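Local coordinates for protein HpcE (Thermus thermophilus, PDB 1WZO) that probably isomerises 2-hydroxyhepta-2,4-diene-1,7-dioate in the breakdown of aromatic compounds, as a tetrameric member of the fumarylacetoacetate hydrolase family, at residues I219-E231 against L235-P246. Residues are numbered along the deposited sequence; the frame is centred on the assembly and turned at random.
Sequences ISQVRPGDVMRLE and LGALENPIEEEP
Ile-242 meets Val-222 and Met-228 at the buried centre. Its CG1 lies anti to the carbonyl carbon (chi1 -55°) and the chain runs on extended (chi2 172°), together bringing CD1 to 3.6 Å from Val-222 CB. The two side chains cross at about a right angle. Met-228 bends at its last torsion, bringing CE to 3.6 Å from Ile-242 CG1. Leu-230 and Leu-238 extend this face toward strands 120-131 and 152-159. On the same face, Asn-240 ND2 bonds to Gly-83 O and Pro-80 O.

Six backbone hydrogen bonds join the segments. Met-228 and Asn-240 bond each other both ways, as do Leu-230 and Leu-238. Past them, Ile-242 N donates to Asp-226 O, and Ile-242 O takes Gly-225 N at 2.8 Å, from a type II turn (Arg-223 to Asp-226).

Near the closed end, the CG methylene of Glu-231 packs on Ala-237 CB at 3.5 Å. At the polar edge, Glu-231 OE2 and Arg-229 NE form a salt bridge; the hydrogen bond within it is weak. Glu-239 OE2 forms a salt bridge with Lys-82 NZ.

The arrangement is an antiparallel beta hairpin, strands 227-232 and 237-244, set between strands 170-175 and 85-87 of a mixed sheet in a fumarylacetoacetate hydrolase family protein.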
loop_
_atom_site.group_PDB
_atom_site.type_symbol
_atom_site.label_atom_id
_atom_site.label_comp_id
_atom_site.label_asym_id
_atom_site.label_seq_id
_atom_site.Cartn_x
_atom_site.Cartn_y
_atom_site.Cartn_z
ATOM N N ILE B 219 -37.713 -6.031 9.736
ATOM C CA ILE B 219 -37.490 -6.752 10.987
ATOM C C ILE B 219 -36.049 -7.241 10.906
ATOM O O ILE B 219 -35.782 -8.388 10.542
ATOM C CB ILE B 219 -38.457 -7.951 11.107
ATOM C CG1 ILE B 219 -39.895 -7.472 10.881
ATOM C CG2 ILE B 219 -38.328 -8.601 12.481
ATOM C CD1 ILE B 219 -40.344 -6.386 11.850
ATOM N N SER B 220 -35.123 -6.357 11.266
ATOM C CA SER B 220 -33.699 -6.648 11.163
ATOM C C SER B 220 -32.871 -6.855 12.432
ATOM O O SER B 220 -31.639 -6.854 12.367
ATOM C CB SER B 220 -33.053 -5.542 10.333
ATOM O OG SER B 220 -33.393 -4.272 10.871
ATOM N N GLN B 221 -33.518 -7.034 13.578
ATOM C CA GLN B 221 -32.763 -7.226 14.809
ATOM C C GLN B 221 -32.113 -8.605 14.852
ATOM O O GLN B 221 -32.731 -9.613 14.500
ATOM C CB GLN B 221 -33.660 -7.022 16.032
ATOM C CG GLN B 221 -32.985 -7.371 17.350
ATOM C CD GLN B 221 -33.698 -6.775 18.550
ATOM O OE1 GLN B 221 -34.916 -6.592 18.535
ATOM N NE2 GLN B 221 -32.941 -6.479 19.601
ATOM N N VAL B 222 -30.853 -8.641 15.276
ATOM C CA VAL B 222 -30.118 -9.894 15.354
ATOM C C VAL B 222 -29.504 -10.083 16.734
ATOM O O VAL B 222 -29.322 -9.124 17.478
ATOM C CB VAL B 222 -29.015 -9.947 14.281
ATOM C CG1 VAL B 222 -29.649 -10.015 12.897
ATOM C CG2 VAL B 222 -28.122 -8.718 14.387
ATOM N N ARG B 223 -29.191 -11.329 17.072
ATOM C CA ARG B 223 -28.621 -11.635 18.376
ATOM C C ARG B 223 -27.475 -12.638 18.284
ATOM O O ARG B 223 -27.284 -13.289 17.255
ATOM C CB ARG B 223 -29.719 -12.186 19.289
ATOM C CG ARG B 223 -30.920 -11.264 19.418
ATOM C CD ARG B 223 -31.995 -11.883 20.293
ATOM N NE ARG B 223 -33.152 -11.005 20.441
ATOM C CZ ARG B 223 -33.960 -10.650 19.446
ATOM N NH1 ARG B 223 -33.744 -11.098 18.214
ATOM N NH2 ARG B 223 -34.985 -9.841 19.684
ATOM N N PRO B 224 -26.687 -12.769 19.363
ATOM C CA PRO B 224 -25.566 -13.712 19.363
ATOM C C PRO B 224 -26.052 -15.101 18.956
ATOM O O PRO B 224 -27.094 -15.557 19.426
ATOM C CB PRO B 224 -25.086 -13.673 20.811
ATOM C CG PRO B 224 -25.361 -12.258 21.208
ATOM C CD PRO B 224 -26.747 -12.027 20.635
ATOM N N GLY B 225 -25.304 -15.763 18.081
ATOM C CA GLY B 225 -25.693 -17.090 17.643
ATOM C C GLY B 225 -26.404 -17.110 16.302
ATOM O O GLY B 225 -26.412 -18.134 15.618
ATOM N N ASP B 226 -27.005 -15.989 15.915
ATOM C CA ASP B 226 -27.704 -15.928 14.636
ATOM C C ASP B 226 -26.736 -15.998 13.468
ATOM O O ASP B 226 -25.582 -15.578 13.576
ATOM C CB ASP B 226 -28.511 -14.633 14.506
ATOM C CG ASP B 226 -29.698 -14.583 15.440
ATOM O OD1 ASP B 226 -30.137 -15.660 15.900
ATOM O OD2 ASP B 226 -30.199 -13.464 15.702
ATOM N N VAL B 227 -27.218 -16.536 12.351
ATOM C CA VAL B 227 -26.433 -16.639 11.132
ATOM C C VAL B 227 -27.141 -15.769 10.103
ATOM O O VAL B 227 -28.263 -16.063 9.686
ATOM C CB VAL B 227 -26.354 -18.097 10.622
ATOM C CG1 VAL B 227 -25.589 -18.151 9.307
ATOM C CG2 VAL B 227 -25.662 -18.969 11.662
ATOM N N MET B 228 -26.494 -14.678 9.712
ATOM C CA MET B 228 -27.082 -13.763 8.748
ATOM C C MET B 228 -26.670 -14.109 7.328
ATOM O O MET B 228 -25.486 -14.321 7.045
ATOM C CB MET B 228 -26.663 -12.325 9.066
ATOM C CG MET B 228 -27.035 -11.867 10.466
ATOM S SD MET B 228 -26.339 -10.243 10.869
ATOM C CE MET B 228 -24.603 -10.653 10.898
ATOM N N ARG B 229 -27.654 -14.186 6.436
ATOM C CA ARG B 229 -27.381 -14.470 5.036
ATOM C C ARG B 229 -28.100 -13.424 4.202
ATOM O O ARG B 229 -29.331 -13.412 4.112
ATOM C CB ARG B 229 -27.862 -15.869 4.638
ATOM C CG ARG B 229 -27.382 -16.291 3.256
ATOM C CD ARG B 229 -27.942 -17.645 2.867
ATOM N NE ARG B 229 -29.375 -17.586 2.603
ATOM C CZ ARG B 229 -30.239 -18.535 2.948
ATOM N NH1 ARG B 229 -29.815 -19.622 3.581
ATOM N NH2 ARG B 229 -31.527 -18.405 2.650
ATOM N N LEU B 230 -27.319 -12.536 3.601
ATOM C CA LEU B 230 -27.864 -11.477 2.774
ATOM C C LEU B 230 -27.684 -11.826 1.307
ATOM O O LEU B 230 -26.639 -12.333 0.899
ATOM C CB LEU B 230 -27.168 -10.147 3.095
ATOM C CG LEU B 230 -27.696 -9.371 4.307
ATOM C CD1 LEU B 230 -27.790 -10.277 5.526
ATOM C CD2 LEU B 230 -26.775 -8.182 4.578
ATOM N N GLU B 231 -28.712 -11.548 0.517
ATOM C CA GLU B 231 -28.673 -11.840 -0.907
ATOM C C GLU B 231 -29.193 -10.675 -1.731
ATOM O O GLU B 231 -30.120 -9.976 -1.329
ATOM C CB GLU B 231 -29.505 -13.094 -1.211
ATOM C CG GLU B 231 -28.905 -14.390 -0.687
ATOM C CD GLU B 231 -29.811 -15.598 -0.921
ATOM O OE1 GLU B 231 -30.423 -15.685 -2.007
ATOM O OE2 GLU B 231 -29.903 -16.460 -0.025
ATOM N N LEU B 235 -25.831 -11.160 -7.239
ATOM C CA LEU B 235 -24.567 -10.957 -6.526
ATOM C C LEU B 235 -24.192 -12.071 -5.547
ATOM O O LEU B 235 -23.201 -11.958 -4.818
ATOM C CB LEU B 235 -24.603 -9.613 -5.788
ATOM C CG LEU B 235 -25.037 -8.395 -6.620
ATOM C CD1 LEU B 235 -24.955 -7.133 -5.764
ATOM C CD2 LEU B 235 -24.157 -8.256 -7.851
ATOM N N GLY B 236 -24.977 -13.144 -5.527
ATOM C CA GLY B 236 -24.683 -14.248 -4.630
ATOM C C GLY B 236 -25.256 -14.083 -3.236
ATOM O O GLY B 236 -26.258 -13.394 -3.038
ATOM N N ALA B 237 -24.610 -14.715 -2.260
ATOM C CA ALA B 237 -25.066 -14.650 -0.880
ATOM C C ALA B 237 -23.900 -14.430 0.085
ATOM O O ALA B 237 -22.882 -15.128 0.021
ATOM C CB ALA B 237 -25.821 -15.937 -0.513
ATOM N N LEU B 238 -24.062 -13.448 0.966
ATOM C CA LEU B 238 -23.051 -13.098 1.962
ATOM C C LEU B 238 -23.564 -13.608 3.300
ATOM O O LEU B 238 -24.600 -13.158 3.787
ATOM C CB LEU B 238 -22.870 -11.577 2.008
ATOM C CG LEU B 238 -21.934 -10.951 3.049
ATOM C CD1 LEU B 238 -20.495 -11.388 2.802
ATOM C CD2 LEU B 238 -22.049 -9.421 2.952
ATOM N N GLU B 239 -22.832 -14.541 3.895
ATOM C CA GLU B 239 -23.247 -15.135 5.154
ATOM C C GLU B 239 -22.276 -14.945 6.315
ATOM O O GLU B 239 -21.075 -15.203 6.187
ATOM C CB GLU B 239 -23.501 -16.625 4.938
ATOM C CG GLU B 239 -23.806 -17.398 6.200
ATOM C CD GLU B 239 -24.007 -18.869 5.922
ATOM O OE1 GLU B 239 -25.110 -19.240 5.472
ATOM O OE2 GLU B 239 -23.055 -19.647 6.140
ATOM N N ASN B 240 -22.812 -14.502 7.449
ATOM C CA ASN B 240 -21.994 -14.288 8.637
ATOM C C ASN B 240 -22.697 -14.611 9.942
ATOM O O ASN B 240 -23.821 -14.165 10.192
ATOM C CB ASN B 240 -21.506 -12.835 8.729
ATOM C CG ASN B 240 -20.768 -12.384 7.498
ATOM O OD1 ASN B 240 -21.368 -11.882 6.553
ATOM N ND2 ASN B 240 -19.455 -12.568 7.495
ATOM N N PRO B 241 -22.043 -15.411 10.791
ATOM C CA PRO B 241 -22.630 -15.761 12.080
ATOM C C PRO B 241 -22.231 -14.655 13.061
ATOM O O PRO B 241 -21.320 -13.868 12.777
ATOM C CB PRO B 241 -21.984 -17.102 12.401
ATOM C CG PRO B 241 -20.626 -16.974 11.786
ATOM C CD PRO B 241 -20.907 -16.295 10.465
ATOM N N ILE B 242 -22.915 -14.596 14.197
ATOM C CA ILE B 242 -22.643 -13.591 15.217
ATOM C C ILE B 242 -22.230 -14.256 16.526
ATOM O O ILE B 242 -22.822 -15.253 16.938
ATOM C CB ILE B 242 -23.892 -12.745 15.498
ATOM C CG1 ILE B 242 -24.408 -12.133 14.197
ATOM C CG2 ILE B 242 -23.570 -11.670 16.525
ATOM C CD1 ILE B 242 -25.736 -11.432 14.347
ATOM N N GLU B 243 -21.206 -13.700 17.167
ATOM C CA GLU B 243 -20.705 -14.211 18.437
ATOM C C GLU B 243 -20.546 -13.026 19.382
ATOM O O GLU B 243 -20.397 -11.887 18.938
ATOM C CB GLU B 243 -19.341 -14.889 18.254
ATOM C CG GLU B 243 -19.368 -16.312 17.727
ATOM C CD GLU B 243 -17.970 -16.870 17.528
ATOM O OE1 GLU B 243 -17.034 -16.364 18.185
ATOM O OE2 GLU B 243 -17.798 -17.819 16.727
ATOM N N GLU B 244 -20.582 -13.291 20.681
ATOM C CA GLU B 244 -20.418 -12.226 21.659
ATOM C C GLU B 244 -18.940 -11.898 21.795
ATOM O O GLU B 244 -18.082 -12.753 21.566
ATOM C CB GLU B 244 -20.968 -12.651 23.016
ATOM C CG GLU B 244 -22.456 -12.908 23.021
ATOM C CD GLU B 244 -23.125 -12.332 24.246
ATOM O OE1 GLU B 244 -23.085 -11.092 24.411
ATOM O OE2 GLU B 244 -23.685 -13.115 25.043
ATOM N N GLU B 245 -18.640 -10.657 22.162
ATOM C CA GLU B 245 -17.257 -10.244 22.329
ATOM C C GLU B 245 -16.652 -11.046 23.471
ATOM O O GLU B 245 -17.372 -11.542 24.341
ATOM C CB GLU B 245 -17.180 -8.750 22.647
ATOM C CG GLU B 245 -17.870 -7.877 21.621
ATOM C CD GLU B 245 -17.702 -6.396 21.897
ATOM O OE1 GLU B 245 -18.007 -5.953 23.029
ATOM O OE2 GLU B 245 -17.270 -5.674 20.973
ATOM N N PRO B 246 -15.319 -11.190 23.482
ATOM C CA PRO B 246 -14.643 -11.942 24.539
ATOM C C PRO B 246 -15.005 -11.433 25.931
ATOM O O PRO B 246 -15.379 -12.272 26.778
ATOM C CB PRO B 246 -13.162 -11.755 24.203
ATOM C CG PRO B 246 -13.133 -10.432 23.494
ATOM C CD PRO B 246 -14.338 -10.538 22.597
ATOM O OXT PRO B 246 -14.911 -10.206 26.155
#